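Local atomic coordinates of coclaurine N-methyltransferase (Coptis japonica, PDB entry 6GKZ), a protein that transfers a methyl group from S-adenosyl-L-methionine to the ring nitrogen of coclaurine, and probably of related benzylisoquinolines, in alkaloid biosynthesis. Residues A119-G124 and R193-E198; E226-K231 and G254-P259; C94-E99 and I109-L114. All blocks are in the same frame, centred on the assembly; numbering follows the deposited sequence.

Interaction 1: residues A119-G124 and R193-E198; sequences AQIQDG and RILVIE. With SAH (S-adenosyl-L-homocysteine), chain E.
I121 and R193 bring the two backbones closest, at 7.3 Å between their CA atoms, a spacing too wide for strand pairing, so side chains must bridge it. Helix 104-118 has just ended in a Schellman motif, with Q120 at a positive phi of 51°, and this turn presents the carbonyls of A119 and Q120 to strand 191-197. The R193 chain, extended from CG to NE, reaches between them. R193 NE lies 2.8 Å from Q120 O, with an N-H...O angle of 132°. It approaches from above the carbonyl plane, 73° out of it, so no lone pair is met head-on. The same N-H is shared with A119 O, also 2.8 Å from R193 NE, but that bond is weak. R193 NH2 adds another weak bond to Q120 O at 3.1 Å, while NH1 is hydrogen-bonded to a residue next to one of the segments. Beside the polar group, A119 CB rests 4.2 Å from L195 CD1, and I121 CD1 reaches L195 CD2 at 4.4 Å. L137 and V141 of helix 136-144 continue this apolar layer. Farther along the strand, I197 O accepts a bond from the amino N of S-adenosyl-L-homocysteine at 2.9 Å. A buried guanidinium donating to two carbonyls just past a helix C-terminus would probably be favoured by the partial negative charge there, fastening that helix end to the ligand-bearing strand.

Interaction 2: residues E226-K231 and G254-P259; sequences EHICHK and GTMIIP
The H227 imidazole and the P259 ring slide past each other in opposite directions, with H227 ND1 3.7 Å from P259 CG. At the imidazole rim ND1 donates to I228 O at 3.0 Å, and that oxygen lies close to the ring plane, 15° out of it. The fold-back follows from the first torsion: CG sits between the backbone N and the carbonyl carbon (chi1 64°), turning the ring along its own strand. F264 meets this ring edge-to-face. P259 has its CD 3.2 Å from I228 O, so proline and histidine converge on one carbonyl. An alanine in place of H227 would probably leave I228 O without its imidazole donor and open a gap beside the proline ring. The second imidazole, H230, turns away: F233 stacks on it, W342 meets it edge-to-face, and its nitrogens pair with T232 N and E341 OE1. Its backbone N donates to P259 O at 2.9 Å. The touching parts run 71° apart end to end, and the backbone pairing of H230 continues to A261. Separately, I228 CD1 abuts I258 CD1 at 3.8 Å and CE of selenomethionine M256 at 4.0 Å, though M256 is poorly ordered. C229 and P259 mark the closest backbone approach, 4.8 Å between CA atoms. Here the two-stranded unit 235-236/257-258 docks against the C-terminal end of strand 221-230, the fifth strand of the 3-2-1-4-5-7-6 sheet of Rossmann-like methyltransferases.

Interaction 3: residues C94-E99 and I109-L114; sequences CCYFKE and IAMLDL
Selenomethionine M111 is the chief bump of helix 104-118, and the chain from C94 to Y96 forms the hollow that takes it. The backbones come within 4.9 Å at the CA atoms of Y96 and M111, close enough for M111 CB to press on Y96 CB at 3.8 Å. With CG anti to the backbone N (chi1 -178°), the side chain leaves the helix toward the loop, and M111 CG settles 3.3 Å from C94 O. Bends at chi2 (59°) and chi3 then carry the terminal methyl on toward C94: M111 CE ends 3.6 Å from C94 SG, and near the plane of the Y96 ring, at its edge. A110 supplies a smaller knob. Its CB enters the notch between the Y96 backbone and the aliphatic part of K98, with A110 CB 3.8 Å from Y96 O and 4.1 Å from K98 CE. One turn onward, L114 CD2 touches Y96 CD2 at 4.2 Å, coming obliquely to the ring. A110, M111 and L114 thus present one helix face to the loop; the side-chain pairs are apolar, with two backbone carbonyls also packed against helix side-chain carbons. Around it, H283 of helix 282-297 stacks on the Y96 ring, R286 makes a cation-pi contact with F97, and L279 of strand 273-279 touches both Y96 and M111. The loop is therefore sandwiched between helix 104-118 and helix 282-297, beside an outer strand of the sheet.

How the interactions relate
From the N terminus the three contacts run in series, with no nesting or crossing. Interaction 3 comes first, closing a short loop that folds residues 94-99 back on helix 104-118. Interaction 1 follows from just beyond that helix and closes a longer loop through strands 126-130, 149-154 and 175-179 to strand 191-197. Interaction 2 then closes the excursion after strand 221-230. In space they converge on E198 and E226: E198 OE2 lies 3.0 Å from C94 N, and E198 N lies 2.9 Å from E226 O, each a probable hydrogen bond. E226 also packs against C94 and M111. Loop, helix and central strands thus meet beside the S-adenosyl-L-homocysteine site.

Interaction 1: residues A119-G124 and R193-E198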
loop_
_atom_site.group_PDB
_atom_site.type_symbol
_atom_site.label_atom_id
_atom_site.label_comp_id
_atom_site.label_asym_id
_atom_site.label_seq_id
_atom_site.Cartn_x
_atom_site.Cartn_y
_atom_site.Cartn_z
ATOM N N ALA A 119 -17.371 10.518 -0.658
ATOM C CA ALA A 119 -17.993 9.872 0.482
ATOM C C ALA A 119 -19.363 9.343 0.094
ATOM O O ALA A 119 -20.036 8.705 0.895
ATOM C CB ALA A 119 -18.094 10.836 1.655
ATOM N N GLN A 120 -19.784 9.637 -1.130
ATOM C CA GLN A 120 -21.080 9.176 -1.621
ATOM C C GLN A 120 -22.249 9.500 -0.677
ATOM O O GLN A 120 -23.095 8.646 -0.390
ATOM C CB GLN A 120 -21.028 7.667 -1.872
ATOM C CG GLN A 120 -20.038 7.270 -2.935
ATOM C CD GLN A 120 -19.952 5.778 -3.090
ATOM O OE1 GLN A 120 -20.882 5.053 -2.744
ATOM N NE2 GLN A 120 -18.827 5.302 -3.593
ATOM N N ILE A 121 -22.293 10.727 -0.187
ATOM C CA ILE A 121 -23.402 11.146 0.653
ATOM C C ILE A 121 -24.703 11.195 -0.140
ATOM O O ILE A 121 -24.751 11.753 -1.234
ATOM C CB ILE A 121 -23.153 12.525 1.272
ATOM C CG1 ILE A 121 -21.799 12.551 1.964
ATOM C CG2 ILE A 121 -24.254 12.860 2.276
ATOM C CD1 ILE A 121 -21.540 13.842 2.689
ATOM N N GLN A 122 -25.750 10.604 0.428
ATOM C CA GLN A 122 -27.110 10.718 -0.098
ATOM C C GLN A 122 -27.981 11.509 0.883
ATOM O O GLN A 122 -27.718 11.530 2.086
ATOM C CB GLN A 122 -27.719 9.338 -0.350
ATOM C CG GLN A 122 -26.960 8.470 -1.350
ATOM C CD GLN A 122 -27.693 8.305 -2.666
ATOM O OE1 GLN A 122 -28.851 8.715 -2.813
ATOM N NE2 GLN A 122 -27.019 7.706 -3.639
ATOM N N ASP A 123 -29.044 12.108 0.360
ATOM C CA ASP A 123 -29.777 13.173 1.035
ATOM C C ASP A 123 -30.433 12.808 2.370
ATOM O O ASP A 123 -30.545 13.655 3.247
ATOM C CB ASP A 123 -30.851 13.739 0.096
ATOM C CG ASP A 123 -31.593 14.930 0.702
ATOM O OD1 ASP A 123 -31.021 15.613 1.585
ATOM O OD2 ASP A 123 -32.748 15.195 0.288
ATOM N N GLY A 124 -30.877 11.584 2.563
ATOM C CA GLY A 124 -31.506 11.300 3.850
ATOM C C GLY A 124 -30.638 10.687 4.943
ATOM O O GLY A 124 -31.148 10.291 5.981
ATOM N N ARG A 193 -22.859 7.533 7.488
ATOM C CA ARG A 193 -21.569 7.970 6.974
ATOM C C ARG A 193 -20.786 8.796 7.971
ATOM O O ARG A 193 -21.330 9.627 8.702
ATOM C CB ARG A 193 -21.752 8.737 5.651
ATOM C CG ARG A 193 -21.649 7.762 4.456
ATOM C CD ARG A 193 -21.944 8.437 3.175
ATOM N NE ARG A 193 -22.299 7.583 2.035
ATOM C CZ ARG A 193 -22.939 6.415 2.061
ATOM N NH1 ARG A 193 -23.307 5.824 3.197
ATOM N NH2 ARG A 193 -23.209 5.830 0.907
ATOM N N ILE A 194 -19.486 8.537 7.990
ATOM C CA ILE A 194 -18.588 9.147 8.940
ATOM C C ILE A 194 -17.458 9.793 8.185
ATOM O O ILE A 194 -16.824 9.163 7.337
ATOM C CB ILE A 194 -18.037 8.123 9.934
ATOM C CG1 ILE A 194 -19.195 7.382 10.617
ATOM C CG2 ILE A 194 -17.136 8.819 10.935
ATOM C CD1 ILE A 194 -18.811 6.539 11.803
ATOM N N LEU A 195 -17.208 11.059 8.489
ATOM C CA LEU A 195 -16.163 11.789 7.804
ATOM C C LEU A 195 -15.079 12.189 8.800
ATOM O O LEU A 195 -15.378 12.796 9.823
ATOM C CB LEU A 195 -16.748 13.012 7.096
ATOM C CG LEU A 195 -17.477 12.866 5.753
ATOM C CD1 LEU A 195 -18.470 11.743 5.778
ATOM C CD2 LEU A 195 -18.214 14.134 5.483
ATOM N N VAL A 196 -13.831 11.809 8.504
ATOM C CA VAL A 196 -12.660 12.155 9.319
ATOM C C VAL A 196 -11.653 12.956 8.487
ATOM O O VAL A 196 -10.933 12.390 7.664
ATOM C CB VAL A 196 -11.934 10.898 9.871
ATOM C CG1 VAL A 196 -10.696 11.298 10.666
ATOM C CG2 VAL A 196 -12.860 10.026 10.714
ATOM N N ILE A 197 -11.591 14.266 8.692
ATOM C CA ILE A 197 -10.685 15.080 7.888
ATOM C C ILE A 197 -9.465 15.484 8.715
ATOM O O ILE A 197 -9.539 16.400 9.550
ATOM C CB ILE A 197 -11.388 16.354 7.322
ATOM C CG1 ILE A 197 -12.670 15.991 6.571
ATOM C CG2 ILE A 197 -10.444 17.153 6.414
ATOM C CD1 ILE A 197 -12.517 14.900 5.565
ATOM N N GLU A 198 -8.353 14.782 8.491
ATOM C CA GLU A 198 -7.055 15.134 9.083
ATOM C C GLU A 198 -7.034 15.115 10.613
ATOM O O GLU A 198 -6.370 15.929 11.242
ATOM C CB GLU A 198 -6.600 16.509 8.579
ATOM C CG GLU A 198 -6.274 16.514 7.085
ATOM C CD GLU A 198 -5.807 17.861 6.569
ATOM O OE1 GLU A 198 -4.938 18.481 7.214
ATOM O OE2 GLU A 198 -6.313 18.309 5.520
HETATM N N SAH E . -11.593 18.369 9.955
HETATM C CA SAH E . -11.435 19.745 10.432
HETATM C CB SAH E . -10.474 19.803 11.626
HETATM C CG SAH E . -9.205 18.950 11.558
HETATM S SD SAH E . -7.885 19.619 12.603
HETATM C C SAH E . -10.987 20.710 9.329
HETATM O O SAH E . -11.180 21.929 9.413
HETATM O OXT SAH E . -10.432 20.289 8.316
HETATM C "C5'" SAH E . -8.051 18.418 13.951
HETATM C "C4'" SAH E . -9.317 18.692 14.758
HETATM O "O4'" SAH E . -9.705 17.531 15.447
HETATM C "C3'" SAH E . -9.234 19.802 15.799
HETATM O "O3'" SAH E . -9.618 21.032 15.237
HETATM C "C2'" SAH E . -10.238 19.381 16.848
HETATM O "O2'" SAH E . -11.470 20.066 16.643
HETATM C "C1'" SAH E . -10.406 17.889 16.614
HETATM N N9 SAH E . -9.794 17.056 17.637
HETATM C C8 SAH E . -8.453 16.867 17.851
HETATM N N7 SAH E . -8.313 15.989 18.871
HETATM C C5 SAH E . -9.560 15.616 19.281
HETATM C C6 SAH E . -10.022 14.755 20.267
HETATM N N6 SAH E . -9.161 14.092 21.032
HETATM N N1 SAH E . -11.373 14.582 20.438
HETATM C C2 SAH E . -12.270 15.265 19.644
HETATM N N3 SAH E . -11.816 16.121 18.667
HETATM C C4 SAH E . -10.490 16.279 18.495
#

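Interaction 2: residues E226-K231 and G254-P259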
loop_
_atom_site.group_PDB
_atom_site.type_symbol
_atom_site.label_atom_id
_atom_site.label_comp_id
_atom_site.label_asym_id
_atom_site.label_seq_id
_atom_site.Cartn_x
_atom_site.Cartn_y
_atom_site.Cartn_z
ATOM N N GLU A 226 -9.622 11.666 5.108
ATOM C CA GLU A 226 -8.528 12.380 4.449
ATOM C C GLU A 226 -7.331 12.446 5.380
ATOM O O GLU A 226 -7.467 12.788 6.562
ATOM C CB GLU A 226 -8.934 13.795 4.034
ATOM C CG GLU A 226 -7.729 14.689 3.641
ATOM C CD GLU A 226 -8.149 16.060 3.141
ATOM O OE1 GLU A 226 -8.706 16.157 2.026
ATOM O OE2 GLU A 226 -7.932 17.049 3.861
ATOM N N HIS A 227 -6.142 12.146 4.870
ATOM C CA HIS A 227 -4.955 12.434 5.679
ATOM C C HIS A 227 -3.736 12.873 4.872
ATOM O O HIS A 227 -3.578 12.510 3.704
ATOM C CB HIS A 227 -4.602 11.223 6.533
ATOM C CG HIS A 227 -4.211 10.019 5.737
ATOM N ND1 HIS A 227 -2.899 9.727 5.427
ATOM C CD2 HIS A 227 -4.957 9.035 5.187
ATOM C CE1 HIS A 227 -2.856 8.612 4.720
ATOM N NE2 HIS A 227 -4.091 8.174 4.557
ATOM N N ILE A 228 -2.878 13.672 5.506
ATOM C CA ILE A 228 -1.621 14.052 4.876
ATOM C C ILE A 228 -0.698 12.857 4.958
ATOM O O ILE A 228 -0.935 11.932 5.738
ATOM C CB ILE A 228 -0.960 15.268 5.542
ATOM C CG1 ILE A 228 -0.680 14.977 7.021
ATOM C CG2 ILE A 228 -1.831 16.504 5.369
ATOM C CD1 ILE A 228 0.466 15.760 7.591
ATOM N N CYS A 229 0.360 12.863 4.162
ATOM C CA CYS A 229 1.179 11.678 4.074
ATOM C C CYS A 229 2.399 11.974 3.263
ATOM O O CYS A 229 2.494 13.028 2.648
ATOM C CB CYS A 229 0.404 10.520 3.422
ATOM S SG CYS A 229 -0.030 10.774 1.659
ATOM N N HIS A 230 3.332 11.033 3.278
ATOM C CA HIS A 230 4.329 10.961 2.247
ATOM C C HIS A 230 3.961 9.820 1.300
ATOM O O HIS A 230 3.352 8.824 1.702
ATOM C CB HIS A 230 5.727 10.755 2.822
ATOM C CG HIS A 230 6.790 10.818 1.782
ATOM N ND1 HIS A 230 7.160 9.724 1.029
ATOM C CD2 HIS A 230 7.520 11.858 1.318
ATOM C CE1 HIS A 230 8.091 10.082 0.166
ATOM N NE2 HIS A 230 8.335 11.372 0.328
ATOM N N LYS A 231 4.296 10.011 0.032
ATOM C CA LYS A 231 4.134 9.013 -1.023
ATOM C C LYS A 231 4.458 7.581 -0.565
ATOM O O LYS A 231 3.703 6.640 -0.818
ATOM C CB LYS A 231 5.064 9.390 -2.185
ATOM C CG LYS A 231 4.555 9.090 -3.540
ATOM C CD LYS A 231 5.703 9.049 -4.554
ATOM C CE LYS A 231 6.888 9.888 -4.142
ATOM N NZ LYS A 231 7.934 9.856 -5.214
ATOM N N GLY A 254 6.413 14.414 19.090
ATOM C CA GLY A 254 5.531 13.373 19.572
ATOM C C GLY A 254 4.049 13.700 19.469
ATOM O O GLY A 254 3.217 12.937 19.954
ATOM N N THR A 255 3.685 14.820 18.852
ATOM C CA THR A 255 2.260 15.134 18.790
ATOM C C THR A 255 1.657 14.646 17.477
ATOM O O THR A 255 0.446 14.477 17.381
ATOM C CB THR A 255 1.973 16.650 18.969
ATOM O OG1 THR A 255 2.552 17.392 17.893
ATOM C CG2 THR A 255 2.524 17.154 20.298
HETATM N N MSE A 256 2.505 14.393 16.481
HETATM C CA MSE A 256 2.008 14.000 15.172
HETATM C C MSE A 256 2.702 12.827 14.500
HETATM O O MSE A 256 3.818 12.436 14.846
HETATM C CB MSE A 256 2.062 15.193 14.233
HETATM C CG MSE A 256 0.785 16.014 14.279
HETATM SE SE MSE A 256 0.837 17.340 12.900
HETATM C CE MSE A 256 1.407 16.186 11.434
ATOM N N ILE A 257 2.006 12.283 13.514
ATOM C CA ILE A 257 2.499 11.174 12.735
ATOM C C ILE A 257 2.271 11.474 11.263
ATOM O O ILE A 257 1.188 11.868 10.868
ATOM C CB ILE A 257 1.807 9.863 13.122
ATOM C CG1 ILE A 257 2.284 9.404 14.500
ATOM C CG2 ILE A 257 2.068 8.789 12.069
ATOM C CD1 ILE A 257 1.861 7.995 14.861
ATOM N N ILE A 258 3.312 11.325 10.461
ATOM C CA ILE A 258 3.177 11.451 9.025
ATOM C C ILE A 258 3.034 10.042 8.473
ATOM O O ILE A 258 4.004 9.288 8.435
ATOM C CB ILE A 258 4.394 12.159 8.380
ATOM C CG1 ILE A 258 4.756 13.428 9.157
ATOM C CG2 ILE A 258 4.142 12.466 6.921
ATOM C CD1 ILE A 258 3.655 14.419 9.267
ATOM N N PRO A 259 1.813 9.674 8.063
ATOM C CA PRO A 259 1.582 8.359 7.467
ATOM C C PRO A 259 2.143 8.263 6.042
ATOM O O PRO A 259 2.418 9.290 5.413
ATOM C CB PRO A 259 0.047 8.242 7.445
ATOM C CG PRO A 259 -0.471 9.421 8.225
ATOM C CD PRO A 259 0.573 10.471 8.133
#

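Interaction 3: residues C94-E99 and I109-L114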
loop_
_atom_site.group_PDB
_atom_site.type_symbol
_atom_site.label_atom_id
_atom_site.label_comp_id
_atom_site.label_asym_id
_atom_site.label_seq_id
_atom_site.Cartn_x
_atom_site.Cartn_y
_atom_site.Cartn_z
ATOM N N CYS A 94 -6.662 21.012 4.174
ATOM C CA CYS A 94 -6.366 21.146 2.750
ATOM C C CYS A 94 -7.571 21.637 1.943
ATOM O O CYS A 94 -8.705 21.191 2.163
ATOM C CB CYS A 94 -5.874 19.812 2.184
ATOM S SG CYS A 94 -5.055 19.938 0.565
ATOM N N CYS A 95 -7.312 22.574 1.032
ATOM C CA CYS A 95 -8.309 23.039 0.064
ATOM C C CYS A 95 -7.906 22.613 -1.351
ATOM O O CYS A 95 -6.767 22.199 -1.584
ATOM C CB CYS A 95 -8.473 24.553 0.145
ATOM S SG CYS A 95 -9.053 25.118 1.780
ATOM N N TYR A 96 -8.828 22.716 -2.298
ATOM C CA TYR A 96 -8.601 22.124 -3.614
ATOM C C TYR A 96 -8.613 23.151 -4.753
ATOM O O TYR A 96 -9.665 23.697 -5.098
ATOM C CB TYR A 96 -9.653 21.040 -3.883
ATOM C CG TYR A 96 -9.295 20.196 -5.079
ATOM C CD1 TYR A 96 -9.599 20.622 -6.367
ATOM C CD2 TYR A 96 -8.601 19.002 -4.927
ATOM C CE1 TYR A 96 -9.245 19.873 -7.469
ATOM C CE2 TYR A 96 -8.247 18.240 -6.018
ATOM C CZ TYR A 96 -8.574 18.677 -7.291
ATOM O OH TYR A 96 -8.220 17.923 -8.393
ATOM N N PHE A 97 -7.437 23.399 -5.333
ATOM C CA PHE A 97 -7.256 24.433 -6.363
ATOM C C PHE A 97 -7.154 23.859 -7.769
ATOM O O PHE A 97 -6.088 23.400 -8.171
ATOM C CB PHE A 97 -5.977 25.258 -6.110
ATOM C CG PHE A 97 -5.994 26.052 -4.841
ATOM C CD1 PHE A 97 -5.823 25.419 -3.608
ATOM C CD2 PHE A 97 -6.149 27.433 -4.874
ATOM C CE1 PHE A 97 -5.830 26.153 -2.425
ATOM C CE2 PHE A 97 -6.156 28.174 -3.700
ATOM C CZ PHE A 97 -6.000 27.532 -2.465
ATOM N N LYS A 98 -8.245 23.879 -8.520
ATOM C CA LYS A 98 -8.132 23.710 -9.962
ATOM C C LYS A 98 -7.917 25.108 -10.489
ATOM O O LYS A 98 -8.344 26.064 -9.851
ATOM C CB LYS A 98 -9.371 23.057 -10.555
ATOM C CG LYS A 98 -10.680 23.485 -9.925
ATOM C CD LYS A 98 -11.727 22.372 -10.064
ATOM C CE LYS A 98 -13.039 22.727 -9.370
ATOM N NZ LYS A 98 -14.071 21.666 -9.561
ATOM N N GLU A 99 -7.243 25.254 -11.619
ATOM C CA GLU A 99 -6.997 26.592 -12.165
ATOM C C GLU A 99 -6.092 27.461 -11.278
ATOM O O GLU A 99 -6.237 27.520 -10.047
ATOM C CB GLU A 99 -8.319 27.312 -12.401
ATOM C CG GLU A 99 -8.643 27.500 -13.869
ATOM C CD GLU A 99 -10.124 27.749 -14.113
ATOM O OE1 GLU A 99 -10.697 28.680 -13.507
ATOM O OE2 GLU A 99 -10.716 26.997 -14.909
ATOM N N ILE A 109 -14.757 25.301 -1.054
ATOM C CA ILE A 109 -15.981 24.720 -1.602
ATOM C C ILE A 109 -15.689 23.466 -2.417
ATOM O O ILE A 109 -16.204 22.370 -2.130
ATOM C CB ILE A 109 -16.735 25.730 -2.509
ATOM C CG1 ILE A 109 -17.103 26.992 -1.723
ATOM C CG2 ILE A 109 -17.973 25.075 -3.125
ATOM C CD1 ILE A 109 -17.795 26.685 -0.406
ATOM N N ALA A 110 -14.856 23.640 -3.434
ATOM C CA ALA A 110 -14.477 22.555 -4.310
ATOM C C ALA A 110 -14.019 21.334 -3.508
ATOM O O ALA A 110 -14.365 20.203 -3.850
ATOM C CB ALA A 110 -13.388 23.008 -5.259
HETATM N N MSE A 111 -13.253 21.563 -2.440
HETATM C CA MSE A 111 -12.737 20.462 -1.621
HETATM C C MSE A 111 -13.863 19.801 -0.820
HETATM O O MSE A 111 -13.963 18.575 -0.733
HETATM C CB MSE A 111 -11.631 20.957 -0.672
HETATM C CG MSE A 111 -11.007 19.851 0.194
HETATM SE SE MSE A 111 -10.179 18.362 -0.840
HETATM C CE MSE A 111 -8.275 18.838 -0.711
ATOM N N LEU A 112 -14.720 20.634 -0.254
ATOM C CA LEU A 112 -15.878 20.167 0.480
ATOM C C LEU A 112 -16.832 19.342 -0.391
ATOM O O LEU A 112 -17.364 18.333 0.061
ATOM C CB LEU A 112 -16.599 21.363 1.083
ATOM C CG LEU A 112 -15.856 22.032 2.241
ATOM C CD1 LEU A 112 -16.562 23.298 2.644
ATOM C CD2 LEU A 112 -15.743 21.090 3.454
ATOM N N ASP A 113 -17.038 19.774 -1.633
ATOM C CA ASP A 113 -17.876 19.061 -2.586
ATOM C C ASP A 113 -17.235 17.732 -2.989
ATOM O O ASP A 113 -17.917 16.742 -3.281
ATOM C CB ASP A 113 -18.115 19.903 -3.843
ATOM C CG ASP A 113 -19.097 21.046 -3.620
ATOM O OD1 ASP A 113 -19.926 20.967 -2.685
ATOM O OD2 ASP A 113 -19.041 22.027 -4.400
ATOM N N LEU A 114 -15.908 17.718 -3.025
ATOM C CA LEU A 114 -15.199 16.497 -3.363
ATOM C C LEU A 114 -15.390 15.469 -2.248
ATOM O O LEU A 114 -15.579 14.276 -2.518
ATOM C CB LEU A 114 -13.728 16.794 -3.596
ATOM C CG LEU A 114 -12.903 15.622 -4.086
ATOM C CD1 LEU A 114 -13.463 15.141 -5.425
ATOM C CD2 LEU A 114 -11.438 16.052 -4.202
#